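Side-chain contacts in aminotransferase, class V family protein (Trichomonas vaginalis, PDB 5F8V), which probably catalyses the pyridoxal-phosphate-dependent transamination between O-phospho-L-serine and 2-oxoglutarate, the second of three steps in making L-serine from 3-phosphoglycerate: residues D97-G102 with V134-R139; Y153-T158 with Q165-V170; A207-V212 with T245-A250. All coordinates share one frame; numbering follows the deposited sequence.

How the contacts relate
All three contacts attach loops or a helix to the seven-stranded mixed sheet of the pyridoxal-phosphate domain. Contacts 1 and 2 are close companions, their centres about 9 Å apart, because strands 95-98 and 148-154 lie side by side in that sheet. They also touch: R139 NE probably donates to D169 O at 2.9 Å, and T101 packs against E157. Contact 3 lies across the chain's centre, about 30 Å from contact 1 and 24 Å from contact 2, centre to centre. Each active site draws on both subunits: T158 hydrogen-bonds the cofactor on the modified lysine at position 202 of its own chain, whereas T245 hydrogen-bonds that of the second subunit.

Contact 1: D97-G102 with V134-R139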
# COMPACT_ATOMS: atom_id res chain seq x y z
N ASP A 97 2.56 -26.15 -8.36
CA ASP A 97 3.62 -26.10 -9.37
C ASP A 97 4.06 -24.65 -9.64
O ASP A 97 3.23 -23.76 -9.89
CB ASP A 97 3.16 -26.78 -10.66
CG ASP A 97 3.28 -28.33 -10.59
OD1 ASP A 97 4.08 -28.86 -9.79
OD2 ASP A 97 2.58 -29.03 -11.35
N TYR A 98 5.38 -24.45 -9.56
CA TYR A 98 6.04 -23.17 -9.86
C TYR A 98 7.04 -23.37 -10.98
O TYR A 98 7.93 -24.21 -10.87
CB TYR A 98 6.74 -22.65 -8.60
CG TYR A 98 5.79 -22.03 -7.60
CD1 TYR A 98 5.63 -20.64 -7.54
CD2 TYR A 98 5.03 -22.81 -6.74
CE1 TYR A 98 4.75 -20.06 -6.65
CE2 TYR A 98 4.13 -22.23 -5.84
CZ TYR A 98 4.00 -20.86 -5.80
OH TYR A 98 3.14 -20.25 -4.93
N LEU A 99 6.88 -22.64 -12.09
CA LEU A 99 7.89 -22.61 -13.14
C LEU A 99 8.75 -21.37 -12.89
O LEU A 99 8.25 -20.25 -12.96
CB LEU A 99 7.26 -22.55 -14.53
CG LEU A 99 8.24 -22.38 -15.71
CD1 LEU A 99 9.00 -23.65 -16.00
CD2 LEU A 99 7.51 -21.90 -16.96
N CYS A 100 10.03 -21.60 -12.62
CA CYS A 100 10.96 -20.52 -12.29
C CYS A 100 11.83 -20.21 -13.50
O CYS A 100 12.76 -20.95 -13.81
CB CYS A 100 11.82 -20.92 -11.09
SG CYS A 100 10.86 -21.30 -9.60
N THR A 101 11.51 -19.12 -14.20
CA THR A 101 12.26 -18.70 -15.38
C THR A 101 13.26 -17.58 -15.08
O THR A 101 14.05 -17.22 -15.95
CB THR A 101 11.31 -18.22 -16.49
OG1 THR A 101 10.48 -17.17 -15.98
CG2 THR A 101 10.44 -19.38 -16.99
N GLY A 102 13.21 -17.02 -13.88
CA GLY A 102 14.09 -15.92 -13.51
C GLY A 102 13.94 -15.58 -12.04
O GLY A 102 13.47 -16.40 -11.25
N VAL A 134 18.89 -18.31 -21.12
CA VAL A 134 18.72 -17.78 -22.47
C VAL A 134 17.31 -18.05 -23.03
O VAL A 134 17.00 -17.61 -24.14
CB VAL A 134 19.78 -18.33 -23.46
CG1 VAL A 134 21.18 -18.12 -22.90
CG2 VAL A 134 19.55 -19.81 -23.78
N GLU A 135 16.48 -18.75 -22.26
CA GLU A 135 15.18 -19.21 -22.73
C GLU A 135 14.36 -19.70 -21.54
O GLU A 135 14.89 -19.90 -20.45
CB GLU A 135 15.35 -20.34 -23.77
CG GLU A 135 16.09 -21.58 -23.24
CD GLU A 135 16.39 -22.63 -24.31
OE1 GLU A 135 15.82 -22.58 -25.43
OE2 GLU A 135 17.21 -23.53 -24.03
N VAL A 136 13.06 -19.89 -21.77
CA VAL A 136 12.23 -20.69 -20.88
C VAL A 136 12.52 -22.16 -21.24
O VAL A 136 12.53 -22.50 -22.42
CB VAL A 136 10.73 -20.40 -21.09
CG1 VAL A 136 9.86 -21.36 -20.30
CG2 VAL A 136 10.43 -18.95 -20.71
N PRO A 137 12.77 -23.02 -20.23
CA PRO A 137 13.03 -24.43 -20.53
C PRO A 137 11.89 -25.07 -21.32
O PRO A 137 10.73 -24.69 -21.13
CB PRO A 137 13.15 -25.07 -19.14
CG PRO A 137 13.62 -23.96 -18.27
CD PRO A 137 12.90 -22.75 -18.78
N ALA A 138 12.24 -25.99 -22.21
CA ALA A 138 11.30 -26.58 -23.15
C ALA A 138 10.14 -27.27 -22.43
O ALA A 138 10.34 -27.93 -21.40
CB ALA A 138 12.02 -27.58 -24.05
N ARG A 139 8.93 -27.06 -22.96
CA ARG A 139 7.69 -27.57 -22.36
C ARG A 139 7.74 -29.07 -22.00
O ARG A 139 7.28 -29.47 -20.94
CB ARG A 139 6.50 -27.29 -23.31
CG ARG A 139 5.14 -27.84 -22.88
CD ARG A 139 4.72 -27.30 -21.53
NE ARG A 139 3.47 -27.89 -21.04
CZ ARG A 139 3.36 -29.06 -20.40
NH1 ARG A 139 4.42 -29.83 -20.16
NH2 ARG A 139 2.15 -29.47 -20.01
O HOH W 1 14.39 -19.21 -17.74
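L99, T101 and V136 form a small, buried aliphatic contact where strand 95-98 runs out toward helix 103-115 and meets the long loop between strands 121-124 and 148-154. The valine fork does the work on the loop side. Its CG2 rests on T101 CG2 at 3.7 Å, and its CG1 lies 3.9 Å from the same T101 CG2, so the threonine methyl sits against both branches. The L99 CB bond points at the loop, and CG, anti to the backbone N (chi1 174°), extends the chain so that CD2 reaches V136 CG1 at 4.1 Å, the two side chains crossing at about a right angle. No direct hydrogen bond joins the segments. Instead one water bridges their backbones, donating to T101 O at 2.7 Å and to E135 O at 2.8 Å. V136 also packs on W299, while the neighbouring E135 forms a salt bridge with K296. G102 follows as the N-cap of helix 103-115, and S105 OG in its first turn accepts from T101 N. A parallel strand passing through a short loop into a helix is a standard element of alpha/beta folds, here in the large domain of a fold-type I pyridoxal-phosphate enzyme.

Contact 2: Y153-T158 with Q165-V170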
# COMPACT_ATOMS: atom_id res chain seq x y z
N TYR A 153 3.60 -18.94 -12.67
CA TYR A 153 4.73 -18.45 -13.47
C TYR A 153 4.72 -16.94 -13.67
O TYR A 153 3.71 -16.29 -13.46
CB TYR A 153 4.79 -19.14 -14.83
CG TYR A 153 3.94 -18.54 -15.93
CD1 TYR A 153 2.57 -18.77 -15.99
CD2 TYR A 153 4.52 -17.76 -16.94
CE1 TYR A 153 1.79 -18.23 -17.02
CE2 TYR A 153 3.75 -17.23 -17.96
CZ TYR A 153 2.38 -17.47 -17.99
OH TYR A 153 1.64 -16.93 -19.02
N CYS A 154 5.87 -16.43 -14.08
CA CYS A 154 6.06 -15.00 -14.33
C CYS A 154 6.06 -14.75 -15.83
O CYS A 154 6.92 -15.25 -16.57
CB CYS A 154 7.39 -14.54 -13.74
SG CYS A 154 7.61 -12.77 -13.84
N ASP A 155 5.07 -13.98 -16.28
CA ASP A 155 4.92 -13.74 -17.71
C ASP A 155 6.08 -12.93 -18.29
O ASP A 155 6.46 -13.14 -19.43
CB ASP A 155 3.59 -13.05 -18.01
CG ASP A 155 3.12 -13.29 -19.42
OD1 ASP A 155 3.09 -14.45 -19.86
OD2 ASP A 155 2.77 -12.31 -20.10
N ASN A 156 6.64 -12.01 -17.50
CA ASN A 156 7.79 -11.21 -17.93
C ASN A 156 8.83 -11.05 -16.81
O ASN A 156 8.59 -10.37 -15.82
CB ASN A 156 7.33 -9.84 -18.44
CG ASN A 156 8.49 -9.00 -18.96
OD1 ASN A 156 9.05 -9.28 -20.01
ND2 ASN A 156 8.89 -8.00 -18.18
N GLU A 157 9.99 -11.70 -16.97
CA GLU A 157 11.06 -11.59 -15.97
C GLU A 157 11.88 -10.34 -16.25
O GLU A 157 12.54 -10.23 -17.29
CB GLU A 157 11.91 -12.86 -15.92
CG GLU A 157 11.21 -14.02 -15.23
CD GLU A 157 11.17 -13.93 -13.71
OE1 GLU A 157 11.72 -12.97 -13.13
OE2 GLU A 157 10.58 -14.83 -13.06
N THR A 158 11.80 -9.39 -15.32
CA THR A 158 12.29 -8.03 -15.48
C THR A 158 13.83 -7.96 -15.57
O THR A 158 14.39 -7.19 -16.36
CB THR A 158 11.75 -7.17 -14.30
OG1 THR A 158 10.36 -7.48 -14.12
CG2 THR A 158 11.86 -5.70 -14.53
N GLN A 165 5.46 -15.40 -25.08
CA GLN A 165 4.63 -14.86 -26.16
C GLN A 165 3.15 -15.27 -26.02
O GLN A 165 2.26 -14.52 -26.42
CB GLN A 165 5.18 -15.26 -27.53
CG GLN A 165 6.59 -14.73 -27.76
CD GLN A 165 7.04 -14.82 -29.21
OE1 GLN A 165 6.72 -15.78 -29.92
NE2 GLN A 165 7.78 -13.81 -29.66
N GLN A 166 2.91 -16.46 -25.46
CA GLN A 166 1.56 -16.97 -25.20
C GLN A 166 1.54 -17.74 -23.88
O GLN A 166 2.60 -18.14 -23.39
CB GLN A 166 1.10 -17.87 -26.35
CG GLN A 166 1.86 -19.19 -26.48
CD GLN A 166 1.86 -19.76 -27.88
OE1 GLN A 166 1.25 -20.80 -28.15
NE2 GLN A 166 2.55 -19.08 -28.80
N PHE A 167 0.36 -17.93 -23.29
CA PHE A 167 0.25 -18.67 -22.02
C PHE A 167 0.69 -20.13 -22.22
O PHE A 167 0.45 -20.70 -23.28
CB PHE A 167 -1.19 -18.66 -21.47
CG PHE A 167 -1.70 -17.30 -21.03
CD1 PHE A 167 -0.87 -16.17 -20.92
CD2 PHE A 167 -3.04 -17.16 -20.70
CE1 PHE A 167 -1.38 -14.96 -20.52
CE2 PHE A 167 -3.55 -15.94 -20.28
CZ PHE A 167 -2.72 -14.84 -20.19
N PRO A 168 1.34 -20.72 -21.20
CA PRO A 168 1.63 -22.16 -21.26
C PRO A 168 0.36 -23.02 -21.33
O PRO A 168 -0.72 -22.57 -20.91
CB PRO A 168 2.37 -22.43 -19.95
CG PRO A 168 2.89 -21.12 -19.51
CD PRO A 168 1.89 -20.12 -19.97
N ASP A 169 0.52 -24.23 -21.86
CA ASP A 169 -0.54 -25.23 -21.90
C ASP A 169 -0.25 -26.28 -20.82
O ASP A 169 0.65 -27.10 -20.96
CB ASP A 169 -0.57 -25.88 -23.29
CG ASP A 169 -1.74 -26.84 -23.47
OD1 ASP A 169 -2.76 -26.70 -22.76
OD2 ASP A 169 -1.64 -27.72 -24.36
N VAL A 170 -1.01 -26.20 -19.72
CA VAL A 170 -0.87 -27.14 -18.61
C VAL A 170 -2.25 -27.45 -18.03
O VAL A 170 -3.18 -26.65 -18.18
CB VAL A 170 0.05 -26.61 -17.49
CG1 VAL A 170 1.48 -26.45 -18.00
CG2 VAL A 170 -0.47 -25.32 -16.89
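Y153 and P168 make the tight part: the pyrrolidine lies over one face of the phenol ring, offset toward its rim. P168 CG is 4.0 Å from the ring centroid and 14° off the ring normal, a CH-pi arrangement, and P168 CD presses closer still, 3.3 Å from Y153 CZ. F167 meets the phenol at its oxygen: F167 CD1 lies 3.2 Å from Y153 OH, close to the plane of the tyrosine ring, and the two side chains cross at about a right angle. The tyrosine's CB bond heads for the loop, and chi1 of 86°, with CG between the backbone N and the carbonyl carbon, leaves the phenol where P168 can cover a face. Its hydroxyl donates to D155 OD1 at 3.0 Å, meeting the carboxylate from above its plane, which helps fix the phenol against the proline. Y153 is the penultimate residue of strand 148-154, one of whose two parallel neighbours in the central sheet is strand 174-177; the link between them runs through hairpin 156-157/162-163 and loop 165-170, with no helix. D155 OD2 is held by N181 and by a salt bridge to R185. Packing slackens outward: D155 OD1 comes only to 4.4 Å from F167 CD1, and F167, partly exposed, also packs on L174, I176, M178 and I187. Q165 and Q166 start their side chains away from 153-158 and, like D169, are exposed to solvent.

Contact 3: A207-V212 with T245-A250; sequences AGMSVV and TPPTFA
The start of helix 248-263 is seated on the first residue of strand 209-215 through M209, P247 and A250, in the large domain that carries the cofactor in class-V aminotransferases. P247 is both the N-cap of the helix and the centre of an inverse gamma turn, so the chain bends sharply here before the first helical turn. That turn brings the proline ring and the A250 methyl to the same methionine. M209 CG touches P247 CG at 3.8 Å, the two side chains crossing at about a right angle, while M209 CB meets A250 CB, also at 3.8 Å. The thioether chain starts with CG anti to the backbone N (chi1 -176°) and then bends at chi2 (-91°) and again at chi3 (-78°). This folded shape returns the terminal methyl to the helix, where M209 CE lies 3.6 Å from A250 O and 4.1 Å from A250 CB. The contact is therefore wholly one of van der Waals packing, with no hydrogen bond between the segments. Elsewhere in the same segment, T245 OG1 is hydrogen-bonded to the lysine-bound cofactor of the second subunit, and F249 stacks on F249 of that subunit, so the helix start also belongs to the dimer interface and to the neighbouring active site. Within the subunit, strand 209-215 runs antiparallel between strands 69-75 and 193-199, M209 also packs on F73 of the former, and helix 46-63 flanks the turn, with W48 against P246 and T248.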
# COMPACT_ATOMS: atom_id res chain seq x y z
N ALA A 207 3.70 2.86 -6.56
CA ALA A 207 4.08 1.73 -5.72
C ALA A 207 3.22 1.73 -4.46
O ALA A 207 2.77 2.78 -4.01
CB ALA A 207 5.55 1.81 -5.35
N GLY A 208 3.00 0.54 -3.92
CA GLY A 208 2.16 0.33 -2.74
C GLY A 208 0.83 -0.34 -3.04
O GLY A 208 0.10 -0.67 -2.10
N MET A 209 0.52 -0.55 -4.32
CA MET A 209 -0.77 -1.08 -4.76
C MET A 209 -0.60 -2.14 -5.85
O MET A 209 0.28 -2.02 -6.71
CB MET A 209 -1.66 0.06 -5.29
CG MET A 209 -3.07 -0.36 -5.70
SD MET A 209 -3.26 -0.84 -7.43
CE MET A 209 -3.30 0.78 -8.19
N SER A 210 -1.46 -3.16 -5.80
CA SER A 210 -1.50 -4.21 -6.82
C SER A 210 -2.92 -4.43 -7.32
O SER A 210 -3.90 -4.24 -6.58
CB SER A 210 -0.98 -5.54 -6.25
OG SER A 210 0.35 -5.45 -5.77
N VAL A 211 -3.02 -4.84 -8.59
CA VAL A 211 -4.25 -5.38 -9.14
C VAL A 211 -4.20 -6.90 -9.01
O VAL A 211 -3.18 -7.51 -9.34
CB VAL A 211 -4.43 -4.97 -10.62
CG1 VAL A 211 -5.40 -5.89 -11.36
CG2 VAL A 211 -4.90 -3.52 -10.69
N VAL A 212 -5.30 -7.49 -8.54
CA VAL A 212 -5.45 -8.94 -8.53
C VAL A 212 -6.76 -9.27 -9.27
O VAL A 212 -7.82 -8.74 -8.93
CB VAL A 212 -5.46 -9.53 -7.10
CG1 VAL A 212 -5.28 -11.04 -7.15
CG2 VAL A 212 -4.37 -8.91 -6.25
N THR A 245 -9.73 0.86 4.40
CA THR A 245 -9.48 1.96 3.47
C THR A 245 -8.56 1.51 2.33
O THR A 245 -7.43 1.07 2.57
CB THR A 245 -8.86 3.18 4.18
OG1 THR A 245 -9.53 3.39 5.44
CG2 THR A 245 -9.00 4.43 3.32
N PRO A 246 -9.04 1.62 1.07
CA PRO A 246 -8.20 1.26 -0.08
C PRO A 246 -7.17 2.36 -0.36
O PRO A 246 -7.35 3.49 0.08
CB PRO A 246 -9.22 1.17 -1.21
CG PRO A 246 -10.22 2.21 -0.86
CD PRO A 246 -10.34 2.17 0.64
N PRO A 247 -6.10 2.04 -1.10
CA PRO A 247 -5.09 3.06 -1.41
C PRO A 247 -5.59 4.02 -2.48
O PRO A 247 -5.27 3.86 -3.66
CB PRO A 247 -3.89 2.24 -1.87
CG PRO A 247 -4.49 1.01 -2.47
CD PRO A 247 -5.75 0.73 -1.69
N THR A 248 -6.38 5.00 -2.06
CA THR A 248 -7.23 5.79 -2.97
C THR A 248 -6.44 6.56 -4.03
O THR A 248 -6.80 6.53 -5.21
CB THR A 248 -8.16 6.75 -2.19
OG1 THR A 248 -7.39 7.53 -1.28
CG2 THR A 248 -9.20 5.99 -1.39
N PHE A 249 -5.37 7.23 -3.63
CA PHE A 249 -4.58 7.99 -4.61
C PHE A 249 -3.98 7.09 -5.68
O PHE A 249 -3.91 7.48 -6.85
CB PHE A 249 -3.50 8.84 -3.93
CG PHE A 249 -2.88 9.86 -4.85
CD1 PHE A 249 -1.69 9.60 -5.53
CD2 PHE A 249 -3.50 11.09 -5.06
CE1 PHE A 249 -1.13 10.54 -6.38
CE2 PHE A 249 -2.95 12.04 -5.91
CZ PHE A 249 -1.77 11.77 -6.57
N ALA A 250 -3.56 5.88 -5.31
CA ALA A 250 -3.01 4.93 -6.27
C ALA A 250 -4.06 4.48 -7.29
O ALA A 250 -3.76 4.33 -8.48
CB ALA A 250 -2.42 3.73 -5.55